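Local coordinates for protein neutral proteinase inhibitor ScNPI (Streptomyces caespitosus, PDB 4HWX) that probably inhibits subtilisin-like serine endopeptidases and, at the same time, peptidases of a second class, at residues Q15-P20 against K93-N98. Sequence-based numbering, arbitrary orientation.
With ACT (acetate ion), chain E.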
loop_
_atom_site.group_PDB
_atom_site.type_symbol
_atom_site.label_atom_id
_atom_site.label_comp_id
_atom_site.label_asym_id
_atom_site.label_seq_id
_atom_site.Cartn_x
_atom_site.Cartn_y
_atom_site.Cartn_z
ATOM N N GLN A 15 1.587 -8.065 14.341
ATOM C CA GLN A 15 1.975 -8.754 15.568
ATOM C C GLN A 15 3.139 -9.678 15.202
ATOM O O GLN A 15 2.936 -10.698 14.523
ATOM C CB GLN A 15 0.780 -9.531 16.150
ATOM C CG GLN A 15 1.047 -10.161 17.514
ATOM C CD GLN A 15 -0.113 -11.039 17.917
ATOM O OE1 GLN A 15 -0.998 -10.630 18.679
ATOM N NE2 GLN A 15 -0.177 -12.237 17.352
ATOM N N GLY A 16 4.351 -9.263 15.568
ATOM C CA GLY A 16 5.578 -9.982 15.234
ATOM C C GLY A 16 6.644 -9.093 14.617
ATOM O O GLY A 16 6.534 -7.862 14.641
ATOM N N SER A 17 7.693 -9.719 14.064
ATOM C CA SER A 17 8.846 -9.020 13.468
ATOM C C SER A 17 8.698 -8.724 11.959
ATOM O O SER A 17 9.614 -8.160 11.362
ATOM C CB SER A 17 10.118 -9.833 13.703
ATOM O OG SER A 17 10.409 -9.905 15.091
ATOM N N GLY A 18 7.561 -9.082 11.369
ATOM C CA GLY A 18 7.305 -8.847 9.951
ATOM C C GLY A 18 7.529 -10.046 9.045
ATOM O O GLY A 18 7.852 -9.884 7.861
ATOM N N GLU A 19 7.358 -11.251 9.586
ATOM C CA GLU A 19 7.458 -12.498 8.819
ATOM C C GLU A 19 6.208 -12.612 7.939
ATOM O O GLU A 19 5.134 -12.250 8.427
ATOM C CB GLU A 19 7.595 -13.719 9.753
ATOM C CG GLU A 19 8.838 -13.720 10.629
ATOM C CD GLU A 19 10.149 -13.902 9.891
ATOM O OE1 GLU A 19 10.582 -15.064 9.725
ATOM O OE2 GLU A 19 10.749 -12.880 9.486
ATOM N N PRO A 20 6.290 -13.107 6.671
ATOM C CA PRO A 20 5.075 -13.187 5.819
ATOM C C PRO A 20 3.876 -13.879 6.478
ATOM O O PRO A 20 2.740 -13.622 6.090
ATOM C CB PRO A 20 5.546 -13.992 4.591
ATOM C CG PRO A 20 6.894 -14.571 4.976
ATOM C CD PRO A 20 7.478 -13.584 5.938
ATOM N N LYS A 93 9.423 -0.187 6.798
ATOM C CA LYS A 93 8.977 -0.904 7.987
ATOM C C LYS A 93 9.892 -0.584 9.172
ATOM O O LYS A 93 11.021 -0.123 8.988
ATOM C CB LYS A 93 8.876 -2.424 7.755
ATOM C CG LYS A 93 10.212 -3.129 7.516
ATOM C CD LYS A 93 10.012 -4.629 7.317
ATOM C CE LYS A 93 11.294 -5.330 6.931
ATOM N NZ LYS A 93 11.068 -6.765 6.598
ATOM N N HIS A 94 9.389 -0.827 10.380
ATOM C CA HIS A 94 10.146 -0.670 11.629
ATOM C C HIS A 94 9.550 -1.581 12.658
ATOM O O HIS A 94 8.333 -1.577 12.824
ATOM C CB HIS A 94 10.174 0.784 12.144
ATOM C CG HIS A 94 11.172 0.983 13.246
ATOM N ND1 HIS A 94 12.475 1.390 12.979
ATOM C CD2 HIS A 94 11.046 0.771 14.582
ATOM C CE1 HIS A 94 13.082 1.450 14.159
ATOM N NE2 HIS A 94 12.267 1.085 15.151
ATOM N N THR A 95 10.401 -2.367 13.334
ATOM C CA THR A 95 10.009 -3.311 14.396
ATOM C C THR A 95 10.351 -2.716 15.766
ATOM O O THR A 95 11.479 -2.279 15.986
ATOM C CB THR A 95 10.693 -4.677 14.202
ATOM O OG1 THR A 95 10.347 -5.184 12.918
ATOM C CG2 THR A 95 10.282 -5.708 15.270
ATOM N N PHE A 96 9.363 -2.679 16.660
ATOM C CA PHE A 96 9.524 -2.211 18.033
ATOM C C PHE A 96 9.528 -3.421 18.993
ATOM O O PHE A 96 8.880 -4.425 18.698
ATOM C CB PHE A 96 8.407 -1.223 18.402
ATOM C CG PHE A 96 8.372 0.033 17.560
ATOM C CD1 PHE A 96 9.195 1.120 17.864
ATOM C CD2 PHE A 96 7.497 0.144 16.480
ATOM C CE1 PHE A 96 9.158 2.285 17.088
ATOM C CE2 PHE A 96 7.439 1.326 15.720
ATOM C CZ PHE A 96 8.270 2.386 16.029
ATOM N N SER A 97 10.223 -3.301 20.156
ATOM C CA SER A 97 10.350 -4.339 21.209
ATOM C C SER A 97 8.979 -4.841 21.679
ATOM O O SER A 97 8.808 -6.034 21.903
ATOM C CB SER A 97 11.104 -3.763 22.416
ATOM O OG SER A 97 12.381 -3.276 22.050
ATOM N N ASN A 98 8.024 -3.908 21.860
ATOM C CA ASN A 98 6.648 -4.166 22.291
ATOM C C ASN A 98 5.778 -2.938 21.970
ATOM O O ASN A 98 6.292 -1.948 21.444
ATOM C CB ASN A 98 6.583 -4.545 23.793
ATOM C CG ASN A 98 7.168 -3.507 24.708
ATOM O OD1 ASN A 98 6.845 -2.328 24.618
ATOM N ND2 ASN A 98 8.034 -3.912 25.630
HETATM C C ACT E . 13.615 1.767 18.364
HETATM O O ACT E . 14.531 1.509 19.177
HETATM O OXT ACT E . 12.827 0.890 18.029
HETATM C CH3 ACT E . 13.497 3.156 17.788
#
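Thr95 meets Ser17 where the loop after strand 8-15 passes the end of strand 88-96, their CA atoms 5.9 Å apart. The evidence for a light surface contact is the 132 Å² buried in all, most of it on these two residues. From Thr95 CB, which points toward the loop, the side chain forks. CG2, held anti to the backbone N, lies 4.0 Å from Ser17 CA and 4.2 Å from Ser17 OG, a van der Waals contact alongside the loop backbone. OG1, on the other branch, comes 3.4 Å from Ser17 O; this hydrogen bond is weak, and the one hydroxyl proton of Thr95 may go instead to Thr78 OG1 of strand 77-82, the stronger partner. Gly18 follows with phi/psi of 99°/28°, where a CB would collide with the preceding carbonyl oxygen, a backbone shape that a residue without a side chain takes up most easily.

The other side of the strand carries His94 and Phe96. CD2 of His94 sits 3.4 Å above the Phe96 ring plane, over its centre, with the imidazole tilted to that face. At the imidazole's own edge, NE2 donates to ACT OXT at 2.9 Å in a nearly straight bond (176°); the same OXT of this acetate, probably from the crystallisation liquor, lies 3.6 Å from Phe96 CD1. With an alanine at His94, the acetate is likely to lose the N-H that holds OXT, and the Phe96 face under CD2 to lose that cover.

Within the antiparallel sheet of the subtilisin-inhibitor fold, strand 77-82 lies between strands 8-15 and 88-96, its Thr78 hydroxyl also bonding Gly16 O, while buried Phe96 packs on Met102 and Asn105 of helix 99-105, whose N-cap is Asn98.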